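Local coordinates for protein putative cytochrome P450 YjiB (Bacillus subtilis subsp. subtilis, PDB 4RM4) that binds heme and probably acts as a cytochrome P450 monooxygenase, using iron-activated molecular oxygen to oxidise organic substrates, at residues V96-F100 / L350-L354; K91-V96 / E222-E228; S145-G149 / Q208-S212. All coordinates share one frame; numbering follows the deposited sequence.

All three contacts lie on one side of the chain's centre, in the helical part of the P450 fold. Contact 1 borders the heme through the loop that follows the cysteine ligand. Contact 2 shares Val96 with it, their centres about 13 Å apart; there helix 88-96 meets the start of helix 226-257 and reaches the heme through Arg93. Contact 3 does not touch the heme, the side chain of Ile210 being about 6 Å from it, but joins contact 1 by packing, Phe100 CZ to Ile210 CD1 at 3.7 Å; their centres are about 12 Å apart. Contacts 2 and 3 do not touch, their nearest atoms being about 7 Å apart, and contact 3 is nested within the chain loops closed by both others.

Contact 1: V96-F100 / L350-L354; sequences VNKAF and LGAPL. With HEM (protoporphyrin IX containing Fe), chain B.
Phe100 and Leu350 bury more surface here than any other pair, and their side chains cross at about a right angle. The branch of Leu350 does the touching: CD2 approaches Phe100 CE1 to 3.5 Å, while CG lies 3.6 Å from Phe100 CD1. With chi1 at 175° the Leu350 branch points opposite the backbone N and is carried toward the 96-100 segment, where CD1 and CD2 both meet the Phe100 ring. There CD2 also meets Val96 CG2 at 3.8 Å, yet it stays beside HEM CMD. Leu350 CB lies over the pyrrole carbon C2D that carries CMD, so one residue spans the space between the cofactor and the aromatic ring. The segment 350-354 directly follows Cys349, the axial heme ligand by similarity, and leads into helix 352-369; this is the P450 cysteine-ligand loop running into the L helix. Gly351 presses its CA against HEM C3C at 3.5 Å, too close for a side chain, since a CB would collide with the porphyrin. In the first turn of the helix, Leu354 brings CD2 to the edge of the Phe100 ring, 3.9 Å from CE2, and the same methyl touches HEM CBC. Replacing Phe100 by an alanine would probably open a gap beside Leu350 CD2 and Leu354 CD2, leaving the heme vinyl carbon CBC without the ring against which it packs. Pro353 sets its CG 3.6 Å from Phe100 O. Ile210 of helix 210-215 packs on the side of the ring opposite Leu350, and Met105 of helix 102-123 also touches Phe100.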
loop_
_atom_site.group_PDB
_atom_site.type_symbol
_atom_site.label_atom_id
_atom_site.label_comp_id
_atom_site.label_asym_id
_atom_site.label_seq_id
_atom_site.Cartn_x
_atom_site.Cartn_y
_atom_site.Cartn_z
ATOM N N VAL A 96 -14.203 7.465 -9.723
ATOM C CA VAL A 96 -12.981 7.894 -9.041
ATOM C C VAL A 96 -11.700 7.697 -9.870
ATOM O O VAL A 96 -10.659 8.253 -9.530
ATOM C CB VAL A 96 -12.837 7.275 -7.614
ATOM C CG1 VAL A 96 -14.055 7.618 -6.759
ATOM C CG2 VAL A 96 -12.671 5.756 -7.672
ATOM N N ASN A 97 -11.778 6.917 -10.945
ATOM C CA ASN A 97 -10.633 6.795 -11.855
ATOM C C ASN A 97 -10.136 8.157 -12.313
ATOM O O ASN A 97 -8.940 8.342 -12.555
ATOM C CB ASN A 97 -10.967 5.943 -13.081
ATOM C CG ASN A 97 -11.006 4.453 -12.761
ATOM O OD1 ASN A 97 -11.645 3.657 -13.459
ATOM N ND2 ASN A 97 -10.347 4.080 -11.687
ATOM N N LYS A 98 -11.072 9.092 -12.456
ATOM C CA LYS A 98 -10.758 10.435 -12.939
ATOM C C LYS A 98 -9.779 11.187 -12.046
ATOM O O LYS A 98 -9.189 12.179 -12.472
ATOM C CB LYS A 98 -12.035 11.274 -13.061
ATOM C CG LYS A 98 -13.195 10.559 -13.719
ATOM C CD LYS A 98 -14.305 11.550 -14.029
ATOM C CE LYS A 98 -14.558 12.462 -12.847
ATOM N NZ LYS A 98 -15.110 11.710 -11.699
ATOM N N ALA A 99 -9.633 10.737 -10.805
ATOM C CA ALA A 99 -8.751 11.413 -9.852
ATOM C C ALA A 99 -7.292 10.941 -9.912
ATOM O O ALA A 99 -6.426 11.537 -9.273
ATOM C CB ALA A 99 -9.287 11.262 -8.439
ATOM N N PHE A 100 -7.036 9.872 -10.672
ATOM C CA PHE A 100 -5.698 9.266 -10.760
ATOM C C PHE A 100 -5.133 9.106 -12.185
ATOM O O PHE A 100 -4.195 8.330 -12.408
ATOM C CB PHE A 100 -5.681 7.934 -10.007
ATOM C CG PHE A 100 -5.800 8.106 -8.521
ATOM C CD1 PHE A 100 -7.056 8.224 -7.925
ATOM C CD2 PHE A 100 -4.671 8.234 -7.736
ATOM C CE1 PHE A 100 -7.173 8.435 -6.555
ATOM C CE2 PHE A 100 -4.779 8.443 -6.370
ATOM C CZ PHE A 100 -6.033 8.540 -5.780
ATOM N N LEU A 350 -6.208 1.450 -7.053
ATOM C CA LEU A 350 -6.485 2.757 -7.658
ATOM C C LEU A 350 -5.282 3.696 -7.521
ATOM O O LEU A 350 -5.025 4.536 -8.394
ATOM C CB LEU A 350 -7.700 3.397 -7.004
ATOM C CG LEU A 350 -8.012 4.823 -7.476
ATOM C CD1 LEU A 350 -8.488 4.857 -8.940
ATOM C CD2 LEU A 350 -9.035 5.471 -6.573
ATOM N N GLY A 351 -4.531 3.540 -6.437
ATOM C CA GLY A 351 -3.427 4.453 -6.176
ATOM C C GLY A 351 -2.120 4.043 -6.824
ATOM O O GLY A 351 -1.091 4.690 -6.623
ATOM N N ALA A 352 -2.150 2.976 -7.611
ATOM C CA ALA A 352 -0.909 2.456 -8.217
ATOM C C ALA A 352 -0.032 3.549 -8.841
ATOM O O ALA A 352 1.174 3.603 -8.564
ATOM C CB ALA A 352 -1.217 1.370 -9.264
ATOM N N PRO A 353 -0.620 4.399 -9.712
ATOM C CA PRO A 353 0.230 5.426 -10.335
ATOM C C PRO A 353 0.809 6.418 -9.322
ATOM O O PRO A 353 1.909 6.927 -9.551
ATOM C CB PRO A 353 -0.709 6.150 -11.317
ATOM C CG PRO A 353 -2.127 5.785 -10.868
ATOM C CD PRO A 353 -2.011 4.425 -10.216
ATOM N N LEU A 354 0.077 6.702 -8.247
ATOM C CA LEU A 354 0.551 7.644 -7.234
ATOM C C LEU A 354 1.639 6.992 -6.378
ATOM O O LEU A 354 2.623 7.637 -6.003
ATOM C CB LEU A 354 -0.599 8.109 -6.348
ATOM C CG LEU A 354 -0.262 9.001 -5.146
ATOM C CD1 LEU A 354 0.524 10.246 -5.571
ATOM C CD2 LEU A 354 -1.521 9.392 -4.363
HETATM C CHA HEM B . -6.462 -1.432 -3.691
HETATM C CHB HEM B . -1.813 -2.334 -2.703
HETATM C CHC HEM B . -0.935 2.452 -2.391
HETATM C CHD HEM B . -5.675 3.339 -2.875
HETATM C C1A HEM B . -5.271 -2.101 -3.493
HETATM C C2A HEM B . -5.047 -3.524 -3.646
HETATM C C3A HEM B . -3.764 -3.775 -3.374
HETATM C C4A HEM B . -3.125 -2.520 -3.054
HETATM C CMA HEM B . -3.065 -5.163 -3.396
HETATM C CAA HEM B . -6.101 -4.580 -4.064
HETATM C CBA HEM B . -6.974 -4.963 -2.884
HETATM C CGA HEM B . -7.807 -6.190 -3.184
HETATM O O1A HEM B . -8.508 -6.640 -2.242
HETATM O O2A HEM B . -7.768 -6.705 -4.331
HETATM C C1B HEM B . -1.191 -1.116 -2.574
HETATM C C2B HEM B . 0.241 -0.922 -2.455
HETATM C C3B HEM B . 0.473 0.394 -2.349
HETATM C C4B HEM B . -0.790 1.087 -2.426
HETATM C CMB HEM B . 1.277 -2.067 -2.440
HETATM C CAB HEM B . 1.814 1.154 -2.227
HETATM C CBB HEM B . 2.959 0.575 -2.594
HETATM C C1C HEM B . -2.132 3.104 -2.528
HETATM C C2C HEM B . -2.324 4.542 -2.565
HETATM C C3C HEM B . -3.636 4.769 -2.701
HETATM C C4C HEM B . -4.309 3.501 -2.754
HETATM C CMC HEM B . -1.168 5.560 -2.473
HETATM C CAC HEM B . -4.416 6.104 -2.784
HETATM C CBC HEM B . -3.898 7.299 -2.482
HETATM C C1D HEM B . -6.326 2.150 -3.110
HETATM C C2D HEM B . -7.748 2.033 -3.262
HETATM C C3D HEM B . -8.008 0.544 -3.521
HETATM C C4D HEM B . -6.703 -0.087 -3.501
HETATM C CMD HEM B . -8.775 3.179 -3.188
HETATM C CAD HEM B . -9.381 -0.126 -3.766
HETATM C CBD HEM B . -9.627 -0.149 -5.277
HETATM C CGD HEM B . -10.908 -0.890 -5.581
HETATM O O1D HEM B . -11.421 -0.739 -6.724
HETATM O O2D HEM B . -11.406 -1.599 -4.669
HETATM N NA HEM B . -4.071 -1.526 -3.122
HETATM N NB HEM B . -1.781 0.138 -2.542
HETATM N NC HEM B . -3.366 2.493 -2.641
HETATM N ND HEM B . -5.750 0.901 -3.264
HETATM FE FE HEM B . -3.725 0.499 -3.047
HETATM O O HOH W 1 -3.940 -0.005 -0.671
#

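Contact 2: K91-V96 / E222-E228; sequences KIRSVV and EKLSGEE. With HEM (protoporphyrin IX containing Fe), chain B.
Leu224 and Val95 lie alongside each other, pointing opposite ways, with Leu224 CG 3.9 Å from Val95 CG1. The two methyls of Leu224 then divide between neighbouring turns of helix 88-96: CD1 meets Val96 CG1 at 3.9 Å, and CD2 meets Ile92 CG1, both crossings being close to perpendicular. Glu222 lies beside Val95 on the other flank, heading the opposite way, its aliphatic CB 3.9 Å from Val95 CG1. These contacts set the P450 C helix (88-96) against the loop that opens the long helix 226-257.

Toward solvent, Lys91 meets Glu228 nearly perpendicularly. Its chain starts extended and then bends at chi3 and chi4 (60° and 73°), which turns NZ back to Glu228 OE2 at 2.8 Å: a salt bridge, although its hydrogen bond is weak. The other carboxylate oxygen, OE1, serves the helix start. Ser225, the N-cap residue, gives its backbone N-H to Glu228 OE1 at 3.1 Å in a nearly straight bond, and its OG reaches the same oxygen from above the carboxylate plane. On another side of helix 88-96, Arg93 NH1 donates a hydrogen bond to the heme propionate oxygen O1D (2.9 Å), which lies at the edge of the guanidinium, and another to Phe348 O. One oxygen of Glu228 thus holds Ser225 at the N-cap of its own helix and the other pairs with Lys91 of helix 88-96, while the charge of Arg93 is likely to offset that of the propionate.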
loop_
_atom_site.group_PDB
_atom_site.type_symbol
_atom_site.label_atom_id
_atom_site.label_comp_id
_atom_site.label_asym_id
_atom_site.label_seq_id
_atom_site.Cartn_x
_atom_site.Cartn_y
_atom_site.Cartn_z
ATOM N N LYS A 91 -19.841 1.259 -10.407
ATOM C CA LYS A 91 -20.296 2.641 -10.489
ATOM C C LYS A 91 -19.333 3.626 -9.827
ATOM O O LYS A 91 -18.968 4.643 -10.419
ATOM C CB LYS A 91 -21.687 2.781 -9.870
ATOM C CG LYS A 91 -22.246 4.181 -9.950
ATOM C CD LYS A 91 -23.645 4.255 -9.347
ATOM C CE LYS A 91 -23.635 3.848 -7.880
ATOM N NZ LYS A 91 -23.021 4.885 -6.999
ATOM N N ILE A 92 -18.925 3.325 -8.597
ATOM C CA ILE A 92 -18.028 4.218 -7.887
ATOM C C ILE A 92 -16.617 4.204 -8.496
ATOM O O ILE A 92 -16.042 5.266 -8.734
ATOM C CB ILE A 92 -18.018 3.936 -6.368
ATOM C CG1 ILE A 92 -19.437 4.121 -5.807
ATOM C CG2 ILE A 92 -17.054 4.868 -5.660
ATOM C CD1 ILE A 92 -19.627 3.621 -4.394
ATOM N N ARG A 93 -16.077 3.021 -8.776
ATOM C CA ARG A 93 -14.726 2.934 -9.345
ATOM C C ARG A 93 -14.621 3.782 -10.608
ATOM O O ARG A 93 -13.667 4.518 -10.782
ATOM C CB ARG A 93 -14.329 1.478 -9.645
ATOM C CG ARG A 93 -12.928 1.285 -10.258
ATOM C CD ARG A 93 -11.798 1.798 -9.340
ATOM N NE ARG A 93 -10.505 1.810 -10.020
ATOM C CZ ARG A 93 -9.500 0.977 -9.749
ATOM N NH1 ARG A 93 -9.613 0.086 -8.772
ATOM N NH2 ARG A 93 -8.363 1.056 -10.432
ATOM N N SER A 94 -15.611 3.703 -11.489
ATOM C CA SER A 94 -15.496 4.440 -12.746
ATOM C C SER A 94 -15.462 5.955 -12.530
ATOM O O SER A 94 -14.803 6.681 -13.271
ATOM C CB SER A 94 -16.613 4.057 -13.713
ATOM O OG SER A 94 -17.790 4.770 -13.396
ATOM N N VAL A 95 -16.170 6.432 -11.516
ATOM C CA VAL A 95 -16.151 7.850 -11.183
ATOM C C VAL A 95 -14.797 8.285 -10.601
ATOM O O VAL A 95 -14.278 9.345 -10.963
ATOM C CB VAL A 95 -17.289 8.216 -10.204
ATOM C CG1 VAL A 95 -17.292 9.705 -9.942
ATOM C CG2 VAL A 95 -18.641 7.771 -10.766
ATOM N N VAL A 96 -14.203 7.465 -9.723
ATOM C CA VAL A 96 -12.981 7.894 -9.041
ATOM C C VAL A 96 -11.700 7.697 -9.870
ATOM O O VAL A 96 -10.659 8.253 -9.530
ATOM C CB VAL A 96 -12.837 7.275 -7.614
ATOM C CG1 VAL A 96 -14.055 7.618 -6.759
ATOM C CG2 VAL A 96 -12.671 5.756 -7.672
ATOM N N GLU A 222 -21.062 11.204 -13.739
ATOM C CA GLU A 222 -20.075 10.979 -12.686
ATOM C C GLU A 222 -20.186 11.824 -11.421
ATOM O O GLU A 222 -19.369 12.720 -11.186
ATOM C CB GLU A 222 -18.661 11.154 -13.242
ATOM C CG GLU A 222 -18.253 10.071 -14.235
ATOM C CD GLU A 222 -17.171 10.527 -15.189
ATOM O OE1 GLU A 222 -17.270 11.662 -15.714
ATOM O OE2 GLU A 222 -16.215 9.754 -15.404
ATOM N N LYS A 223 -21.256 11.610 -10.667
ATOM C CA LYS A 223 -21.523 12.466 -9.511
ATOM C C LYS A 223 -21.867 11.790 -8.201
ATOM O O LYS A 223 -22.995 11.572 -7.874
ATOM C CB LYS A 223 -22.551 13.509 -9.840
ATOM C CG LYS A 223 -21.937 14.699 -10.593
ATOM C CD LYS A 223 -22.934 15.378 -11.543
ATOM C CE LYS A 223 -24.273 15.695 -10.849
ATOM N NZ LYS A 223 -25.379 16.092 -11.768
ATOM N N LEU A 224 -20.835 11.556 -7.435
ATOM C CA LEU A 224 -20.931 10.898 -6.137
ATOM C C LEU A 224 -21.623 11.775 -5.100
ATOM O O LEU A 224 -21.567 13.001 -5.168
ATOM C CB LEU A 224 -19.541 10.512 -5.624
ATOM C CG LEU A 224 -18.764 9.440 -6.390
ATOM C CD1 LEU A 224 -17.444 9.127 -5.679
ATOM C CD2 LEU A 224 -19.606 8.186 -6.542
ATOM N N SER A 225 -22.282 11.143 -4.141
ATOM C CA SER A 225 -22.821 11.878 -3.008
ATOM C C SER A 225 -21.769 11.901 -1.908
ATOM O O SER A 225 -20.766 11.186 -1.983
ATOM C CB SER A 225 -24.102 11.219 -2.502
ATOM O OG SER A 225 -23.868 9.874 -2.118
ATOM N N GLY A 226 -21.998 12.719 -0.888
ATOM C CA GLY A 226 -21.060 12.827 0.214
ATOM C C GLY A 226 -20.945 11.520 0.965
ATOM O O GLY A 226 -19.884 11.192 1.488
ATOM N N GLU A 227 -22.045 10.773 1.011
ATOM C CA GLU A 227 -22.071 9.475 1.680
ATOM C C GLU A 227 -21.166 8.451 0.997
ATOM O O GLU A 227 -20.786 7.454 1.600
ATOM C CB GLU A 227 -23.500 8.936 1.780
ATOM C CG GLU A 227 -24.371 9.678 2.803
ATOM C CD GLU A 227 -25.685 8.962 3.088
ATOM O OE1 GLU A 227 -25.998 7.981 2.380
ATOM O OE2 GLU A 227 -26.399 9.371 4.028
ATOM N N GLU A 228 -20.825 8.705 -0.260
ATOM C CA GLU A 228 -19.876 7.859 -0.979
ATOM C C GLU A 228 -18.497 8.519 -1.022
ATOM O O GLU A 228 -17.471 7.848 -0.925
ATOM C CB GLU A 228 -20.383 7.564 -2.393
ATOM C CG GLU A 228 -21.679 6.770 -2.432
ATOM C CD GLU A 228 -22.414 6.919 -3.757
ATOM O OE1 GLU A 228 -22.678 8.072 -4.175
ATOM O OE2 GLU A 228 -22.733 5.888 -4.382
HETATM C CHA HEM B . -6.462 -1.432 -3.691
HETATM C CHB HEM B . -1.813 -2.334 -2.703
HETATM C CHC HEM B . -0.935 2.452 -2.391
HETATM C CHD HEM B . -5.675 3.339 -2.875
HETATM C C1A HEM B . -5.271 -2.101 -3.493
HETATM C C2A HEM B . -5.047 -3.524 -3.646
HETATM C C3A HEM B . -3.764 -3.775 -3.374
HETATM C C4A HEM B . -3.125 -2.520 -3.054
HETATM C CMA HEM B . -3.065 -5.163 -3.396
HETATM C CAA HEM B . -6.101 -4.580 -4.064
HETATM C CBA HEM B . -6.974 -4.963 -2.884
HETATM C CGA HEM B . -7.807 -6.190 -3.184
HETATM O O1A HEM B . -8.508 -6.640 -2.242
HETATM O O2A HEM B . -7.768 -6.705 -4.331
HETATM C C1B HEM B . -1.191 -1.116 -2.574
HETATM C C2B HEM B . 0.241 -0.922 -2.455
HETATM C C3B HEM B . 0.473 0.394 -2.349
HETATM C C4B HEM B . -0.790 1.087 -2.426
HETATM C CMB HEM B . 1.277 -2.067 -2.440
HETATM C CAB HEM B . 1.814 1.154 -2.227
HETATM C CBB HEM B . 2.959 0.575 -2.594
HETATM C C1C HEM B . -2.132 3.104 -2.528
HETATM C C2C HEM B . -2.324 4.542 -2.565
HETATM C C3C HEM B . -3.636 4.769 -2.701
HETATM C C4C HEM B . -4.309 3.501 -2.754
HETATM C CMC HEM B . -1.168 5.560 -2.473
HETATM C CAC HEM B . -4.416 6.104 -2.784
HETATM C CBC HEM B . -3.898 7.299 -2.482
HETATM C C1D HEM B . -6.326 2.150 -3.110
HETATM C C2D HEM B . -7.748 2.033 -3.262
HETATM C C3D HEM B . -8.008 0.544 -3.521
HETATM C C4D HEM B . -6.703 -0.087 -3.501
HETATM C CMD HEM B . -8.775 3.179 -3.188
HETATM C CAD HEM B . -9.381 -0.126 -3.766
HETATM C CBD HEM B . -9.627 -0.149 -5.277
HETATM C CGD HEM B . -10.908 -0.890 -5.581
HETATM O O1D HEM B . -11.421 -0.739 -6.724
HETATM O O2D HEM B . -11.406 -1.599 -4.669
HETATM N NA HEM B . -4.071 -1.526 -3.122
HETATM N NB HEM B . -1.781 0.138 -2.542
HETATM N NC HEM B . -3.366 2.493 -2.641
HETATM N ND HEM B . -5.750 0.901 -3.264
HETATM FE FE HEM B . -3.725 0.499 -3.047
HETATM O O HOH W 1 -3.940 -0.005 -0.671
#

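Contact 3: S145-G149 / Q208-S212; sequences SELLG and QDIIS
The backbone N of Ile210 donates to Leu147 O at 2.8 Å, almost in line with the carbonyl (C=O...N angle 173°), tying the last turn of helix 138-147 to the first turn of helix 210-215. Two helix-end motifs face each other here: a Schellman motif closes helix 138-147, with Gly149 at positive phi as its C' residue, and Asp209 is the N-cap of helix 210-215.

The same Leu147 carbonyl is flanked by side-chain carbons, Asp209 CB at 3.3 Å from Leu147 O and Ile210 CB slightly farther away. A CB on Gly149 would come tight against Asp209 CG, so both its backbone angles and its neighbour suit glycine. Ile211 sets CD1 beside Leu148 O at 3.2 Å, and its CG1 lies 4.0 Å from Leu148 CD2, the two side chains meeting obliquely. The base of Leu148 points away from the 208-212 segment, yet its CG, anti to the carbonyl carbon (chi1 -81°), swings the methyl end back to that contact. Beyond it, Leu148 packs on Phe195 of helix 177-204 and on Cys233 and Leu237 of helix 226-257.

Asp209 uses both carboxylate oxygens. Ser212 N reaches OD1 at 2.8 Å from above the carboxylate plane, the capping bond, while OD2 takes a separate bond from Ser212 OG at 2.7 Å, with that donor 38° out of the plane.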
loop_
_atom_site.group_PDB
_atom_site.type_symbol
_atom_site.label_atom_id
_atom_site.label_comp_id
_atom_site.label_asym_id
_atom_site.label_seq_id
_atom_site.Cartn_x
_atom_site.Cartn_y
_atom_site.Cartn_z
ATOM N N SER A 145 -2.436 14.620 1.966
ATOM C CA SER A 145 -3.168 15.745 2.539
ATOM C C SER A 145 -3.279 16.858 1.496
ATOM O O SER A 145 -4.335 17.461 1.338
ATOM C CB SER A 145 -2.504 16.256 3.821
ATOM O OG SER A 145 -1.384 17.069 3.521
ATOM N N GLU A 146 -2.192 17.120 0.784
ATOM C CA GLU A 146 -2.193 18.159 -0.251
ATOM C C GLU A 146 -3.027 17.749 -1.453
ATOM O O GLU A 146 -3.709 18.571 -2.071
ATOM C CB GLU A 146 -0.766 18.531 -0.668
ATOM C CG GLU A 146 0.071 19.139 0.455
ATOM C CD GLU A 146 1.269 19.922 -0.057
ATOM O OE1 GLU A 146 1.363 20.138 -1.285
ATOM O OE2 GLU A 146 2.112 20.331 0.770
ATOM N N LEU A 147 -2.990 16.464 -1.775
ATOM C CA LEU A 147 -3.822 15.944 -2.847
ATOM C C LEU A 147 -5.297 15.894 -2.467
ATOM O O LEU A 147 -6.161 15.897 -3.342
ATOM C CB LEU A 147 -3.346 14.554 -3.268
ATOM C CG LEU A 147 -2.390 14.515 -4.448
ATOM C CD1 LEU A 147 -3.088 15.070 -5.675
ATOM C CD2 LEU A 147 -1.104 15.288 -4.131
ATOM N N LEU A 148 -5.589 15.850 -1.169
ATOM C CA LEU A 148 -6.977 15.896 -0.690
ATOM C C LEU A 148 -7.437 17.302 -0.339
ATOM O O LEU A 148 -8.527 17.482 0.213
ATOM C CB LEU A 148 -7.176 14.998 0.530
ATOM C CG LEU A 148 -7.359 13.522 0.191
ATOM C CD1 LEU A 148 -7.300 12.686 1.458
ATOM C CD2 LEU A 148 -8.687 13.329 -0.515
ATOM N N GLY A 149 -6.597 18.289 -0.629
ATOM C CA GLY A 149 -6.966 19.679 -0.424
ATOM C C GLY A 149 -7.092 20.082 1.032
ATOM O O GLY A 149 -7.816 21.024 1.364
ATOM N N GLN A 208 -7.008 21.997 -7.706
ATOM C CA GLN A 208 -6.513 20.886 -8.523
ATOM C C GLN A 208 -6.397 19.580 -7.757
ATOM O O GLN A 208 -5.671 18.667 -8.159
ATOM C CB GLN A 208 -5.148 21.236 -9.104
ATOM C CG GLN A 208 -5.157 22.533 -9.878
ATOM C CD GLN A 208 -6.249 22.567 -10.928
ATOM O OE1 GLN A 208 -6.960 23.565 -11.071
ATOM N NE2 GLN A 208 -6.385 21.474 -11.678
ATOM N N ASP A 209 -7.105 19.499 -6.644
ATOM C CA ASP A 209 -7.005 18.362 -5.759
ATOM C C ASP A 209 -8.071 17.333 -6.112
ATOM O O ASP A 209 -8.985 17.611 -6.881
ATOM C CB ASP A 209 -7.196 18.820 -4.324
ATOM C CG ASP A 209 -8.516 19.535 -4.132
ATOM O OD1 ASP A 209 -9.506 18.878 -3.752
ATOM O OD2 ASP A 209 -8.560 20.749 -4.386
ATOM N N ILE A 210 -7.946 16.148 -5.532
ATOM C CA ILE A 210 -8.869 15.043 -5.790
ATOM C C ILE A 210 -10.321 15.403 -5.442
ATOM O O ILE A 210 -11.243 15.033 -6.155
ATOM C CB ILE A 210 -8.460 13.808 -4.951
ATOM C CG1 ILE A 210 -7.212 13.139 -5.550
ATOM C CG2 ILE A 210 -9.617 12.802 -4.841
ATOM C CD1 ILE A 210 -6.642 12.012 -4.690
ATOM N N ILE A 211 -10.510 16.102 -4.327
ATOM C CA ILE A 211 -11.862 16.451 -3.876
ATOM C C ILE A 211 -12.540 17.409 -4.862
ATOM O O ILE A 211 -13.704 17.222 -5.209
ATOM C CB ILE A 211 -11.889 16.963 -2.416
ATOM C CG1 ILE A 211 -11.714 15.784 -1.453
ATOM C CG2 ILE A 211 -13.227 17.660 -2.106
ATOM C CD1 ILE A 211 -11.486 16.177 0.001
ATOM N N SER A 212 -11.802 18.416 -5.323
ATOM C CA SER A 212 -12.298 19.308 -6.370
ATOM C C SER A 212 -12.735 18.513 -7.592
ATOM O O SER A 212 -13.811 18.736 -8.153
ATOM C CB SER A 212 -11.220 20.318 -6.776
ATOM O OG SER A 212 -10.913 21.200 -5.709
#